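Local coordinates for DNA processing protein DprA (Streptococcus pneumoniae, PDB 3UQZ) that helps load RecA recombinase onto single-stranded DNA during transformation, binding that DNA cooperatively and protecting it from nucleases, at residues Arg236-Gly241 with His260-Glu265. Numbering follows the deposited sequence.
Sequences RAMEEG and HHLIQE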
loop_
_atom_site.group_PDB
_atom_site.type_symbol
_atom_site.label_atom_id
_atom_site.label_comp_id
_atom_site.label_asym_id
_atom_site.label_seq_id
_atom_site.Cartn_x
_atom_site.Cartn_y
_atom_site.Cartn_z
ATOM N N ARG A 236 13.940 2.554 11.669
ATOM C CA ARG A 236 14.694 2.025 12.809
ATOM C C ARG A 236 13.890 0.927 13.557
ATOM O O ARG A 236 14.491 -0.029 14.048
ATOM C CB ARG A 236 15.170 3.158 13.746
ATOM C CG ARG A 236 16.161 2.727 14.855
ATOM C CD ARG A 236 17.589 2.548 14.353
ATOM N NE ARG A 236 18.481 2.007 15.379
ATOM C CZ ARG A 236 18.758 0.715 15.537
ATOM N NH1 ARG A 236 18.203 -0.189 14.736
ATOM N NH2 ARG A 236 19.585 0.317 16.490
ATOM N N ALA A 237 12.535 1.041 13.600
ATOM C CA ALA A 237 11.669 0.024 14.223
ATOM C C ALA A 237 11.743 -1.290 13.431
ATOM O O ALA A 237 11.733 -2.367 14.035
ATOM C CB ALA A 237 10.230 0.510 14.304
HETATM N N MSE A 238 11.841 -1.195 12.087
HETATM C CA MSE A 238 11.970 -2.335 11.182
HETATM C C MSE A 238 13.328 -3.023 11.399
HETATM O O MSE A 238 13.402 -4.253 11.381
HETATM C CB MSE A 238 11.798 -1.877 9.730
HETATM C CG MSE A 238 10.559 -2.465 9.065
HETATM SE SE MSE A 238 9.718 -1.312 7.715
HETATM C CE MSE A 238 9.073 -2.680 6.551
ATOM N N GLU A 239 14.379 -2.225 11.681
ATOM C CA GLU A 239 15.732 -2.705 11.987
ATOM C C GLU A 239 15.758 -3.435 13.342
ATOM O O GLU A 239 16.568 -4.341 13.526
ATOM C CB GLU A 239 16.738 -1.540 11.994
ATOM C CG GLU A 239 17.146 -1.037 10.614
ATOM C CD GLU A 239 17.676 0.387 10.546
ATOM O OE1 GLU A 239 18.346 0.839 11.505
ATOM O OE2 GLU A 239 17.440 1.050 9.510
ATOM N N GLU A 240 14.867 -3.051 14.280
ATOM C CA GLU A 240 14.742 -3.673 15.603
ATOM C C GLU A 240 13.822 -4.921 15.571
ATOM O O GLU A 240 13.572 -5.531 16.616
ATOM C CB GLU A 240 14.259 -2.649 16.657
ATOM C CG GLU A 240 15.286 -1.597 17.059
ATOM C CD GLU A 240 16.469 -2.021 17.916
ATOM O OE1 GLU A 240 16.482 -3.169 18.423
ATOM O OE2 GLU A 240 17.377 -1.180 18.102
ATOM N N GLY A 241 13.346 -5.284 14.376
ATOM C CA GLY A 241 12.469 -6.431 14.151
ATOM C C GLY A 241 11.018 -6.220 14.540
ATOM O O GLY A 241 10.281 -7.196 14.712
ATOM N N HIS A 260 3.632 4.999 2.031
ATOM C CA HIS A 260 3.623 4.290 0.757
ATOM C C HIS A 260 4.961 3.631 0.489
ATOM O O HIS A 260 4.984 2.472 0.079
ATOM C CB HIS A 260 3.195 5.226 -0.383
ATOM C CG HIS A 260 1.784 5.719 -0.266
ATOM N ND1 HIS A 260 1.361 6.835 -0.958
ATOM C CD2 HIS A 260 0.747 5.238 0.464
ATOM C CE1 HIS A 260 0.088 6.996 -0.636
ATOM N NE2 HIS A 260 -0.324 6.064 0.222
ATOM N N HIS A 261 6.069 4.343 0.773
ATOM C CA HIS A 261 7.433 3.834 0.621
ATOM C C HIS A 261 7.639 2.636 1.565
ATOM O O HIS A 261 8.191 1.622 1.137
ATOM C CB HIS A 261 8.456 4.949 0.900
ATOM C CG HIS A 261 9.876 4.481 0.948
ATOM N ND1 HIS A 261 10.598 4.226 -0.211
ATOM C CD2 HIS A 261 10.669 4.235 2.017
ATOM C CE1 HIS A 261 11.798 3.832 0.190
ATOM N NE2 HIS A 261 11.893 3.828 1.521
ATOM N N LEU A 262 7.154 2.746 2.829
ATOM C CA LEU A 262 7.255 1.697 3.844
ATOM C C LEU A 262 6.523 0.422 3.420
ATOM O O LEU A 262 7.077 -0.669 3.574
ATOM C CB LEU A 262 6.752 2.188 5.219
ATOM C CG LEU A 262 7.714 3.069 6.035
ATOM C CD1 LEU A 262 6.952 3.948 7.004
ATOM C CD2 LEU A 262 8.759 2.243 6.753
ATOM N N ILE A 263 5.286 0.561 2.873
ATOM C CA ILE A 263 4.466 -0.556 2.378
ATOM C C ILE A 263 5.210 -1.274 1.242
ATOM O O ILE A 263 5.272 -2.505 1.237
ATOM C CB ILE A 263 3.030 -0.113 1.981
ATOM C CG1 ILE A 263 2.230 0.303 3.221
ATOM C CG2 ILE A 263 2.294 -1.215 1.202
ATOM C CD1 ILE A 263 1.048 1.227 2.943
ATOM N N GLN A 264 5.815 -0.499 0.321
ATOM C CA GLN A 264 6.593 -1.027 -0.803
ATOM C C GLN A 264 7.778 -1.835 -0.282
ATOM O O GLN A 264 8.073 -2.898 -0.825
ATOM C CB GLN A 264 7.079 0.106 -1.718
ATOM C CG GLN A 264 5.964 0.753 -2.531
ATOM C CD GLN A 264 6.418 1.947 -3.343
ATOM O OE1 GLN A 264 7.347 2.687 -2.983
ATOM N NE2 GLN A 264 5.714 2.203 -4.428
ATOM N N GLU A 265 8.413 -1.347 0.803
ATOM C CA GLU A 265 9.568 -1.960 1.458
ATOM C C GLU A 265 9.242 -3.161 2.372
ATOM O O GLU A 265 10.159 -3.767 2.930
ATOM C CB GLU A 265 10.414 -0.907 2.188
ATOM C CG GLU A 265 11.166 0.048 1.270
ATOM C CD GLU A 265 12.171 -0.559 0.305
ATOM O OE1 GLU A 265 12.857 -1.538 0.682
ATOM O OE2 GLU A 265 12.290 -0.037 -0.827
#
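E265 N donates to H261 O at 3.0 Å, closing the last turn of helix 257-264, while the carbonyl oxygen of E265 meets M238, built as selenomethionine, from the neighbouring helix: CE lies 3.9 Å from E265 O. One atom back along that side chain, SE rests on the CD2 branch of L262 at 3.8 Å. Bends at chi2 and chi3 carry the M238 selenium slantwise across the leucine and let the terminal methyl carry on to the E265 carbonyl. L262 holds CG anti to its carbonyl carbon (chi1 -79°), which turns the branch bearing CD2 to M238 SE; its side chain also packs on L231 and C234 of helix 229-239 and on V221 of the sheet below. No hydrogen bond spans the two segments; the join is small and apolar.

The E265 side chain turns off from M238 and lays its CG over one face of the H261 ring, 3.8 Å above the plane and near its border. Beyond helix 229-239, G241 is the first residue to leave helical angles; its positive phi (77°) and two bonds back into the final turn make a Schellman motif. R236 makes salt bridges to E239 (NH1 to OE1, 3.4 Å) and to E240 (NH2 to OE2, 3.1 Å), the latter by charge alone, since that oxygen lies well out of the guanidinium plane; E240 OE2 also accepts from Y89 N. Across the dimer, Q264 NE2 donates to L269 O and D275 OD2 of the second subunit.

Helix 229-239 links strand 218-222 to 243-246, and helix 257-264 links 243-246 to 268-269: adjacent helices of successive beta-alpha-beta crossovers, as in the Rossmann-like fold of DprA.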